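Local coordinates for protein beta-1,4-mannanase (Caldicellulosiruptor saccharolyticus, PDB 1PMH) that binds beta-1,4-mannan chains such as mannohexaose through a family 27 carbohydrate-binding module, probably holding the mannanase it belongs to close to its polysaccharide, at residues E86-I91 with L175-I180; D94-S99 with F120-N125; V108-W113 with R155-F160. All blocks are in the same frame, centred on the assembly; numbering follows the deposited sequence. Where two conformers were deposited one is given.

Overall arrangement
Contacts 1 and 3 are antiparallel strand pairs from the two sheets of the jelly-roll beta-sandwich and meet in its core: Val178 and Leu175 of contact 1 pack on Leu158 and Phe160 of contact 3. Contact 1 combines this apolar inner face with a polar outer one carrying salt bridges and a calcium ligand. Contact 3 gives its other face to the sugar, with amides, an arginine and a tryptophan. Contact 2 lies farther out, its centre about 17 Å from the centre of the chain, where the helix after strand 84-92 meets a loop mainly through one phenylalanine, a serine-alanine contact and a bridging water. It touches contact 1 through Ile91 on Phe96 but not contact 3.

Contact 1. Residues E86-I91 with L175-I180; sequences EFEMFI and LDNVRI. With CA (calcium ion), chain C.
Glu86 pairs with Arg179, and Glu88 with Asp176, across two antiparallel strands of a jelly-roll beta-sandwich. The extra residue between the pairs makes a beta bulge at Asn177, where phi is positive, a conformation asparagine adopts more readily than most residues. Beside the bulge, Asn177 ND2 donates to Glu88 OE2 (2.8 Å, 166° at the hydrogen); OE2 lies near the amide plane of Asn177, whereas ND2 approaches from above the carboxylate plane of Glu88. Arg179, bent at chi3 (-74°), turns NH2 across to Glu86 OE2 for a salt bridge of 3.0 Å, the two flat groups 76° apart. The same carboxylate also meets Arg181 through OE1 and His141 through OE2. A glutamine in place of Glu86 would probably leave the two neighbouring arginines without the negative charge they share. On the opposite face the residues are apolar, as suits the sandwich interior: Phe87 CB touches Val178 CG2 at 4.0 Å, and selenomethionine Met89 lies alongside Leu175. Farther out, both carboxylate oxygens of Asp176 bind a calcium ion, OD1 at 2.5 Å, in a site completed by Asp10, Glu12, Asn44, Tyr46 and a water. That water donates to Asn177 OD1 at 2.7 Å.

Contact 2. Residues D94-S99 with F120-N125; sequences DEFSKS and FNITAN
Ser97, whose CB packs on the methyl of Ala124, also helps to grip Asp94 O: Lys98 N donates to Asp94 O and, in the conformers given, so do Ser97 OG at 2.6 Å and Lys98 NZ. With OG in that conformer between the backbone N and the carbonyl carbon (chi1 69°), the short serine turns back on its own helix and leaves CB against the loop. A second carbonyl, Phe96 O, takes Ser99 OG at 2.7 Å where the helix ends, and a water at 2.9 Å from Phe96 O. The same water accepts from Ala124 N and so bridges helix and loop; it lies over a face of the Phe96 ring, offset toward the rim. The ring is the main apolar wedge. Its CE2 comes to 3.3 Å from Thr123 C, Ala124 N lies over one face, and Ile122 O sits at the edge, 3.4 Å from CZ. Alanine suits a place this tight, since only a methyl has to fit beside Ser97. Thr138 and Ile91 also pack on Phe96. The loop leaves strand 114-122 at a corner, where Asn121 and Ile122 both face Phe103 in a G1 beta bulge.

Contact 3. Residues V108-W113 with R155-F160; sequences VINDGW and RAQLVF. With BMA (beta-D-mannopyranose), chain B; BMA (beta-D-mannopyranose), chain D; EDO (1,2-ethanediol), chain G.
Val108 and Val159 form a hydrogen-bonded pair, and Ile109 and Leu158 the next, non-hydrogen-bonded one, in an antiparallel strand pair. One further backbone bond, from Asn110 N to Gln157 O, carries the pairing to the strand's end, where Asn110 centres an inverse gamma turn and the chain leaves the sheet. With CG opposite the backbone N (chi1 -166°), the Asn110 amide extends from the turn to the sugar. Its OD1 accepts from O2 of a mannose at 2.7 Å, while ND2 donates to O3 of the same sugar at 3.0 Å. An amide suits this place because it offers an acceptor and a donor side by side to neighbouring hydroxyls. Gln157 helps to set its rotation: Gln157 OE1 accepts from Asn110 ND2 at 2.8 Å with the two amides nearly coplanar (9° apart). Arg155, extended from CG to NE, runs alongside; its NH1 donates to Asn110 O at 2.9 Å in the guanidinium plane, and its NE meets Glu74 in a salt bridge. These bonds probably steady the turn, and Arg155 also belongs to the sugar-binding site, next to a further mannose. Asp111 ties down the start of the other segment: Arg155 N donates to the anti lone pair of OD2 at 2.8 Å, almost straight at 177°. Trp113 provides an aromatic platform, as carbohydrate-binding modules commonly do. The neighbouring mannose lies over one face, its C5 3.5 Å from Trp113 CD2; Val108 CG1 backs the opposite face, and Val159 CG1 is 4.1 Å from Trp113 CZ3. Glu115 holds the indole N-H. Strand 61-68 flanks strand 153-165 on its other side, with Trp68 against Arg155 and Gln157, while Leu158 and Phe160 turn inward to Val178 and Leu175 of strand 172-181 in the facing sheet.

Contact 1. Residues E86-I91 with L175-I180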
loop_
_atom_site.group_PDB
_atom_site.type_symbol
_atom_site.label_atom_id
_atom_site.label_comp_id
_atom_site.label_asym_id
_atom_site.label_seq_id
_atom_site.Cartn_x
_atom_site.Cartn_y
_atom_site.Cartn_z
ATOM N N GLU A 86 5.566 -5.939 -5.110
ATOM C CA GLU A 86 4.469 -5.640 -5.995
ATOM C C GLU A 86 3.213 -5.364 -5.184
ATOM O O GLU A 86 3.052 -5.893 -4.076
ATOM C CB GLU A 86 4.215 -6.856 -6.893
ATOM C CG GLU A 86 3.222 -6.614 -8.006
ATOM C CD GLU A 86 3.215 -7.762 -8.977
ATOM O OE1 GLU A 86 4.326 -8.320 -9.221
ATOM O OE2 GLU A 86 2.130 -8.033 -9.547
ATOM N N PHE A 87 2.306 -4.545 -5.680
ATOM C CA PHE A 87 1.060 -4.237 -4.983
ATOM C C PHE A 87 0.034 -3.729 -5.972
ATOM O O PHE A 87 0.383 -3.267 -7.072
ATOM C CB PHE A 87 1.307 -3.193 -3.889
ATOM C CG PHE A 87 1.697 -1.862 -4.454
ATOM C CD1 PHE A 87 0.709 -0.936 -4.806
ATOM C CD2 PHE A 87 3.015 -1.587 -4.768
ATOM C CE1 PHE A 87 1.035 0.207 -5.473
ATOM C CE2 PHE A 87 3.338 -0.394 -5.438
ATOM C CZ PHE A 87 2.351 0.490 -5.762
ATOM N N GLU A 88 -1.235 -3.778 -5.542
ATOM C CA GLU A 88 -2.337 -3.139 -6.240
ATOM C C GLU A 88 -3.007 -2.186 -5.259
ATOM O O GLU A 88 -3.280 -2.540 -4.120
ATOM C CB GLU A 88 -3.360 -4.187 -6.732
ATOM C CG GLU A 88 -2.794 -5.178 -7.740
ATOM C CD GLU A 88 -3.797 -6.211 -8.234
ATOM O OE1 GLU A 88 -4.745 -5.787 -8.896
ATOM O OE2 GLU A 88 -3.576 -7.430 -8.031
HETATM N N MSE A 89 -3.335 -1.014 -5.773
HETATM C CA MSE A 89 -3.978 0.049 -5.009
HETATM C C MSE A 89 -5.202 0.507 -5.760
HETATM O O MSE A 89 -5.146 0.677 -6.977
HETATM C CB MSE A 89 -2.957 1.155 -4.854
HETATM C CG MSE A 89 -3.416 2.319 -4.096
HETATM SE SE MSE A 89 -2.074 3.744 -4.120
HETATM C CE MSE A 89 -0.742 2.904 -3.522
ATOM N N PHE A 90 -6.306 0.738 -5.043
ATOM C CA PHE A 90 -7.600 1.043 -5.636
ATOM C C PHE A 90 -8.170 2.284 -4.954
ATOM O O PHE A 90 -8.281 2.297 -3.733
ATOM C CB PHE A 90 -8.618 -0.108 -5.459
ATOM C CG PHE A 90 -8.114 -1.454 -5.927
ATOM C CD1 PHE A 90 -7.227 -2.181 -5.187
ATOM C CD2 PHE A 90 -8.576 -1.985 -7.108
ATOM C CE1 PHE A 90 -6.726 -3.379 -5.629
ATOM C CE2 PHE A 90 -8.080 -3.201 -7.564
ATOM C CZ PHE A 90 -7.148 -3.869 -6.818
ATOM N N ILE A 91 -8.631 3.247 -5.738
ATOM C CA ILE A 91 -9.278 4.432 -5.173
ATOM C C ILE A 91 -10.575 4.629 -5.952
ATOM O O ILE A 91 -10.548 4.703 -7.172
ATOM C CB ILE A 91 -8.415 5.709 -5.275
ATOM C CG1 ILE A 91 -6.953 5.455 -4.879
ATOM C CG2 ILE A 91 -9.046 6.775 -4.413
ATOM C CD1 ILE A 91 -5.994 5.137 -6.017
ATOM N N LEU A 175 -5.694 -1.526 -0.591
ATOM C CA LEU A 175 -4.517 -2.260 -1.008
ATOM C C LEU A 175 -4.865 -3.728 -1.122
ATOM O O LEU A 175 -5.629 -4.279 -0.327
ATOM C CB LEU A 175 -3.365 -2.127 -0.041
ATOM C CG LEU A 175 -2.686 -0.810 0.032
ATOM C CD1 LEU A 175 -1.640 -0.843 1.148
ATOM C CD2 LEU A 175 -2.004 -0.455 -1.283
ATOM N N ASP A 176 -4.272 -4.393 -2.099
ATOM C CA ASP A 176 -4.423 -5.851 -2.204
ATOM C C ASP A 176 -3.184 -6.403 -2.892
ATOM O O ASP A 176 -2.420 -5.695 -3.554
ATOM C CB ASP A 176 -5.696 -6.231 -2.968
ATOM C CG ASP A 176 -6.272 -7.596 -2.630
ATOM O OD1 ASP A 176 -5.673 -8.338 -1.834
ATOM O OD2 ASP A 176 -7.325 -7.948 -3.166
ATOM N N ASN A 177 -3.047 -7.722 -2.762
ATOM C CA ASN A 177 -2.012 -8.448 -3.506
ATOM C C ASN A 177 -0.643 -7.803 -3.354
ATOM O O ASN A 177 0.088 -7.580 -4.330
ATOM C CB ASN A 177 -2.427 -8.605 -4.955
ATOM C CG ASN A 177 -3.657 -9.477 -5.083
ATOM O OD1 ASN A 177 -3.877 -10.381 -4.275
ATOM N ND2 ASN A 177 -4.466 -9.231 -6.079
ATOM N N VAL A 178 -0.300 -7.564 -2.091
ATOM C CA VAL A 178 1.054 -7.084 -1.794
ATOM C C VAL A 178 1.933 -8.319 -1.750
ATOM O O VAL A 178 1.694 -9.201 -0.954
ATOM C CB VAL A 178 1.053 -6.325 -0.462
ATOM C CG1 VAL A 178 2.489 -5.952 -0.087
ATOM C CG2 VAL A 178 0.127 -5.089 -0.545
ATOM N N ARG A 179 2.938 -8.371 -2.617
ATOM C CA ARG A 179 3.762 -9.555 -2.761
ATOM C C ARG A 179 5.234 -9.182 -2.722
ATOM O O ARG A 179 5.674 -8.218 -3.368
ATOM C CB ARG A 179 3.474 -10.295 -4.076
ATOM C CG ARG A 179 2.039 -10.792 -4.147
ATOM C CD ARG A 179 1.833 -11.774 -5.247
ATOM N NE ARG A 179 1.827 -11.033 -6.497
ATOM C CZ ARG A 179 1.751 -11.644 -7.677
ATOM N NH1 ARG A 179 1.794 -12.965 -7.757
ATOM N NH2 ARG A 179 1.705 -10.907 -8.778
ATOM N N ILE A 180 6.030 -9.961 -1.981
ATOM C CA ILE A 180 7.494 -9.872 -1.987
ATOM C C ILE A 180 7.932 -11.071 -2.812
ATOM O O ILE A 180 7.653 -12.220 -2.449
ATOM C CB ILE A 180 8.032 -9.865 -0.550
ATOM C CG1 ILE A 180 7.417 -8.726 0.289
ATOM C CG2 ILE A 180 9.575 -9.909 -0.579
ATOM C CD1 ILE A 180 7.792 -8.895 1.764
HETATM CA CA CA C . -7.430 -10.101 -1.802
HETATM O O HOH W 1 -6.225 -11.317 -3.371
#

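Contact 2. Residues D94-S99 with F120-N125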
loop_
_atom_site.group_PDB
_atom_site.type_symbol
_atom_site.label_atom_id
_atom_site.label_comp_id
_atom_site.label_asym_id
_atom_site.label_seq_id
_atom_site.Cartn_x
_atom_site.Cartn_y
_atom_site.Cartn_z
ATOM N N ASP A 94 -14.958 7.997 -9.034
ATOM C CA ASP A 94 -15.815 9.180 -9.136
ATOM C C ASP A 94 -15.487 10.182 -8.035
ATOM O O ASP A 94 -15.279 11.363 -8.298
ATOM C CB ASP A 94 -17.284 8.778 -9.130
ATOM C CG ASP A 94 -17.696 8.100 -10.423
ATOM O OD1 ASP A 94 -17.035 8.242 -11.477
ATOM O OD2 ASP A 94 -18.714 7.381 -10.451
ATOM N N GLU A 95 -15.421 9.699 -6.799
ATOM C CA GLU A 95 -15.084 10.582 -5.695
ATOM C C GLU A 95 -13.670 11.125 -5.790
ATOM O O GLU A 95 -13.400 12.293 -5.519
ATOM C CB GLU A 95 -15.285 9.853 -4.376
ATOM C CG GLU A 95 -16.745 9.617 -4.024
ATOM C CD GLU A 95 -17.558 10.902 -3.994
ATOM O OE1 GLU A 95 -17.076 11.888 -3.398
ATOM O OE2 GLU A 95 -18.660 10.943 -4.589
ATOM N N PHE A 96 -12.731 10.289 -6.213
ATOM C CA PHE A 96 -11.359 10.757 -6.365
ATOM C C PHE A 96 -11.234 11.814 -7.452
ATOM O O PHE A 96 -10.560 12.824 -7.297
ATOM C CB PHE A 96 -10.429 9.548 -6.592
ATOM C CG PHE A 96 -8.952 9.823 -6.574
ATOM C CD1 PHE A 96 -8.395 10.805 -5.777
ATOM C CD2 PHE A 96 -8.091 9.028 -7.298
ATOM C CE1 PHE A 96 -7.028 11.011 -5.789
ATOM C CE2 PHE A 96 -6.727 9.194 -7.275
ATOM C CZ PHE A 96 -6.187 10.194 -6.520
ATOM N N SER A 97 -11.936 11.607 -8.555
ATOM C CA SER A 97 -11.934 12.569 -9.651
ATOM C C SER A 97 -12.462 13.928 -9.250
ATOM O O SER A 97 -11.946 14.955 -9.687
ATOM C CB SER A 97 -12.736 12.025 -10.842
ATOM O OG SER A 97 -14.131 11.952 -10.584
ATOM N N LYS A 98 -13.427 13.947 -8.351
ATOM C CA LYS A 98 -14.045 15.180 -7.855
ATOM C C LYS A 98 -13.174 15.908 -6.833
ATOM O O LYS A 98 -13.256 17.110 -6.650
ATOM C CB LYS A 98 -15.419 14.876 -7.239
ATOM C CG LYS A 98 -16.582 15.119 -8.186
ATOM C CD LYS A 98 -17.284 13.849 -8.616
ATOM C CE LYS A 98 -17.000 13.544 -10.080
ATOM N NZ LYS A 98 -17.035 12.095 -10.366
ATOM N N SER A 99 -12.299 15.180 -6.176
ATOM C CA SER A 99 -11.400 15.742 -5.190
ATOM C C SER A 99 -10.370 16.657 -5.829
ATOM O O SER A 99 -9.994 16.474 -6.974
ATOM C CB SER A 99 -10.768 14.687 -4.309
ATOM O OG SER A 99 -9.749 13.964 -4.954
ATOM N N PHE A 120 4.403 10.597 -7.118
ATOM C CA PHE A 120 3.856 11.862 -6.680
ATOM C C PHE A 120 2.698 12.285 -7.565
ATOM O O PHE A 120 2.608 11.897 -8.710
ATOM C CB PHE A 120 4.952 12.951 -6.722
ATOM C CG PHE A 120 6.075 12.658 -5.789
ATOM C CD1 PHE A 120 7.116 11.798 -6.147
ATOM C CD2 PHE A 120 6.116 13.271 -4.568
ATOM C CE1 PHE A 120 8.113 11.542 -5.236
ATOM C CE2 PHE A 120 7.122 13.026 -3.680
ATOM C CZ PHE A 120 8.105 12.128 -3.984
ATOM N N ASN A 121 1.829 13.113 -6.993
ATOM C CA ASN A 121 0.745 13.754 -7.738
ATOM C C ASN A 121 -0.178 12.772 -8.431
ATOM O O ASN A 121 -0.559 12.978 -9.592
ATOM C CB ASN A 121 1.313 14.775 -8.719
ATOM C CG ASN A 121 2.099 15.837 -8.014
ATOM O OD1 ASN A 121 3.299 15.923 -8.189
ATOM N ND2 ASN A 121 1.434 16.570 -7.124
ATOM N N ILE A 122 -0.495 11.705 -7.727
ATOM C CA ILE A 122 -1.485 10.761 -8.228
ATOM C C ILE A 122 -2.867 11.415 -8.178
ATOM O O ILE A 122 -3.302 11.941 -7.143
ATOM C CB ILE A 122 -1.509 9.478 -7.352
ATOM C CG1 ILE A 122 -0.161 8.770 -7.406
ATOM C CG2 ILE A 122 -2.628 8.533 -7.739
ATOM C CD1 ILE A 122 0.253 8.255 -8.771
ATOM N N THR A 123 -3.546 11.334 -9.318
ATOM C CA THR A 123 -4.929 11.756 -9.443
ATOM C C THR A 123 -5.749 10.635 -10.088
ATOM O O THR A 123 -5.210 9.583 -10.400
ATOM C CB THR A 123 -5.044 13.031 -10.287
ATOM O OG1 THR A 123 -4.585 12.739 -11.610
ATOM C CG2 THR A 123 -4.150 14.144 -9.740
ATOM N N ALA A 124 -7.040 10.872 -10.306
ATOM C CA ALA A 124 -7.944 9.786 -10.689
ATOM C C ALA A 124 -7.586 9.164 -12.031
ATOM O O ALA A 124 -7.953 8.014 -12.255
ATOM C CB ALA A 124 -9.396 10.248 -10.706
ATOM N N ASN A 125 -6.912 9.881 -12.916
ATOM C CA ASN A 125 -6.575 9.354 -14.219
ATOM C C ASN A 125 -5.228 8.619 -14.246
ATOM O O ASN A 125 -4.760 8.217 -15.301
ATOM C CB ASN A 125 -6.801 10.411 -15.312
ATOM C CG ASN A 125 -8.298 10.732 -15.501
ATOM O OD1 ASN A 125 -9.153 9.835 -15.529
ATOM N ND2 ASN A 125 -8.618 12.018 -15.598
HETATM O O HOH W 2 -8.303 13.176 -9.035
#

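Contact 3. Residues V108-W113 with R155-F160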
loop_
_atom_site.group_PDB
_atom_site.type_symbol
_atom_site.label_atom_id
_atom_site.label_comp_id
_atom_site.label_asym_id
_atom_site.label_seq_id
_atom_site.Cartn_x
_atom_site.Cartn_y
_atom_site.Cartn_z
ATOM N N VAL A 108 8.428 1.171 1.162
ATOM C CA VAL A 108 9.654 1.237 1.936
ATOM C C VAL A 108 9.879 -0.076 2.663
ATOM O O VAL A 108 8.951 -0.659 3.214
ATOM C CB VAL A 108 9.516 2.365 2.970
ATOM C CG1 VAL A 108 10.618 2.439 3.973
ATOM C CG2 VAL A 108 9.365 3.709 2.267
ATOM N N ILE A 109 11.147 -0.501 2.710
ATOM C CA ILE A 109 11.591 -1.465 3.717
ATOM C C ILE A 109 12.218 -0.685 4.838
ATOM O O ILE A 109 13.220 0.011 4.628
ATOM C CB ILE A 109 12.547 -2.538 3.157
ATOM C CG1 ILE A 109 11.871 -3.354 2.046
ATOM C CG2 ILE A 109 13.040 -3.430 4.292
ATOM C CD1 ILE A 109 12.845 -4.306 1.317
ATOM N N ASN A 110 11.607 -0.736 6.014
ATOM C CA ASN A 110 12.059 0.085 7.131
ATOM C C ASN A 110 13.219 -0.510 7.896
ATOM O O ASN A 110 13.125 -0.817 9.060
ATOM C CB ASN A 110 10.864 0.460 8.010
ATOM C CG ASN A 110 11.177 1.563 8.994
ATOM O OD1 ASN A 110 12.157 2.310 8.804
ATOM N ND2 ASN A 110 10.330 1.682 10.032
ATOM N N ASP A 111 14.346 -0.632 7.176
ATOM C CA ASP A 111 15.657 -0.966 7.707
ATOM C C ASP A 111 16.538 0.217 7.308
ATOM O O ASP A 111 16.858 0.411 6.126
ATOM C CB ASP A 111 16.201 -2.244 7.120
ATOM C CG ASP A 111 17.492 -2.665 7.809
ATOM O OD1 ASP A 111 18.413 -1.816 7.832
ATOM O OD2 ASP A 111 17.577 -3.818 8.253
ATOM N N GLY A 112 16.707 1.152 8.235
ATOM C CA GLY A 112 17.257 2.458 7.939
ATOM C C GLY A 112 16.405 3.287 7.000
ATOM O O GLY A 112 16.913 4.285 6.472
ATOM N N TRP A 113 15.133 2.924 6.812
ATOM C CA TRP A 113 14.188 3.594 5.906
ATOM C C TRP A 113 14.723 3.595 4.472
ATOM O O TRP A 113 15.314 4.549 3.986
ATOM C CB TRP A 113 13.840 5.006 6.366
ATOM C CG TRP A 113 12.740 5.640 5.550
ATOM C CD1 TRP A 113 12.890 6.489 4.469
ATOM C CD2 TRP A 113 11.360 5.516 5.766
ATOM N NE1 TRP A 113 11.667 6.878 3.972
ATOM C CE2 TRP A 113 10.716 6.323 4.782
ATOM C CE3 TRP A 113 10.601 4.842 6.727
ATOM C CZ2 TRP A 113 9.320 6.441 4.734
ATOM C CZ3 TRP A 113 9.211 4.962 6.647
ATOM C CH2 TRP A 113 8.632 5.749 5.663
ATOM N N ARG A 155 15.608 -5.783 8.573
ATOM C CA ARG A 155 14.472 -5.554 9.437
ATOM C C ARG A 155 13.184 -5.669 8.623
ATOM O O ARG A 155 13.027 -5.000 7.615
ATOM C CB ARG A 155 14.597 -4.169 10.055
ATOM C CG ARG A 155 13.641 -3.837 11.140
ATOM C CD ARG A 155 14.075 -2.550 11.837
ATOM N NE ARG A 155 13.187 -2.149 12.921
ATOM C CZ ARG A 155 12.112 -1.411 12.757
ATOM N NH1 ARG A 155 11.731 -0.985 11.563
ATOM N NH2 ARG A 155 11.379 -1.119 13.824
ATOM N N ALA A 156 12.271 -6.516 9.088
ATOM C CA ALA A 156 11.206 -7.060 8.262
ATOM C C ALA A 156 9.908 -6.260 8.282
ATOM O O ALA A 156 8.825 -6.848 8.337
ATOM C CB ALA A 156 10.926 -8.468 8.630
ATOM N N GLN A 157 10.027 -4.929 8.277
ATOM C CA GLN A 157 8.832 -4.084 8.283
ATOM C C GLN A 157 8.697 -3.433 6.908
ATOM O O GLN A 157 9.552 -2.661 6.484
ATOM C CB GLN A 157 8.912 -3.065 9.412
ATOM C CG GLN A 157 7.581 -2.360 9.562
ATOM C CD GLN A 157 7.606 -1.250 10.579
ATOM O OE1 GLN A 157 8.554 -0.459 10.636
ATOM N NE2 GLN A 157 6.569 -1.183 11.415
ATOM N N LEU A 158 7.573 -3.717 6.266
ATOM C CA LEU A 158 7.216 -3.075 4.998
ATOM C C LEU A 158 6.289 -1.931 5.360
ATOM O O LEU A 158 5.337 -2.128 6.111
ATOM C CB LEU A 158 6.515 -4.093 4.123
ATOM C CG LEU A 158 6.127 -3.729 2.722
ATOM C CD1 LEU A 158 7.284 -3.368 1.847
ATOM C CD2 LEU A 158 5.310 -4.858 2.118
ATOM N N VAL A 159 6.569 -0.764 4.775
ATOM C CA VAL A 159 5.808 0.434 5.029
ATOM C C VAL A 159 5.281 0.994 3.721
ATOM O O VAL A 159 6.025 1.126 2.746
ATOM C CB VAL A 159 6.620 1.476 5.780
ATOM C CG1 VAL A 159 5.842 2.781 5.950
ATOM C CG2 VAL A 159 7.072 0.936 7.139
ATOM N N PHE A 160 3.994 1.330 3.748
ATOM C CA PHE A 160 3.366 2.134 2.720
ATOM C C PHE A 160 3.077 3.509 3.315
ATOM O O PHE A 160 2.383 3.611 4.311
ATOM C CB PHE A 160 2.056 1.542 2.230
ATOM C CG PHE A 160 2.229 0.319 1.390
ATOM C CD1 PHE A 160 2.521 -0.876 1.963
ATOM C CD2 PHE A 160 2.078 0.385 0.000
ATOM C CE1 PHE A 160 2.705 -2.048 1.202
ATOM C CE2 PHE A 160 2.238 -0.737 -0.768
ATOM C CZ PHE A 160 2.550 -1.928 -0.130
HETATM C C1 BMA B . 11.994 9.752 6.444
HETATM C C2 BMA B . 13.234 9.935 7.316
HETATM C C3 BMA B . 13.376 8.626 8.045
HETATM C C4 BMA B . 12.117 8.262 8.805
HETATM C C5 BMA B . 10.873 8.285 7.910
HETATM C C6 BMA B . 9.532 8.011 8.579
HETATM O O2 BMA B . 13.074 11.003 8.211
HETATM O O3 BMA B . 14.506 8.719 8.895
HETATM O O4 BMA B . 12.251 6.942 9.241
HETATM O O5 BMA B . 10.863 9.548 7.264
HETATM O O6 BMA B . 9.307 8.908 9.632
HETATM C C1 BMA D . 11.682 6.681 10.537
HETATM C C2 BMA D . 11.448 5.197 10.724
HETATM C C3 BMA D . 10.865 4.935 12.121
HETATM C C4 BMA D . 11.873 5.493 13.139
HETATM C C5 BMA D . 12.209 6.966 12.895
HETATM C C6 BMA D . 13.276 7.609 13.781
HETATM O O2 BMA D . 12.622 4.486 10.400
HETATM O O3 BMA D . 10.811 3.531 12.306
HETATM O O4 BMA D . 11.364 5.471 14.446
HETATM O O5 BMA D . 12.621 7.095 11.564
HETATM O O6 BMA D . 13.247 9.004 13.550
HETATM C C1 EDO G . 2.492 -2.782 11.756
HETATM O O1 EDO G . 3.859 -2.433 11.619
HETATM C C2 EDO G . 2.216 -4.063 12.528
HETATM O O2 EDO G . 2.606 -5.260 11.899
#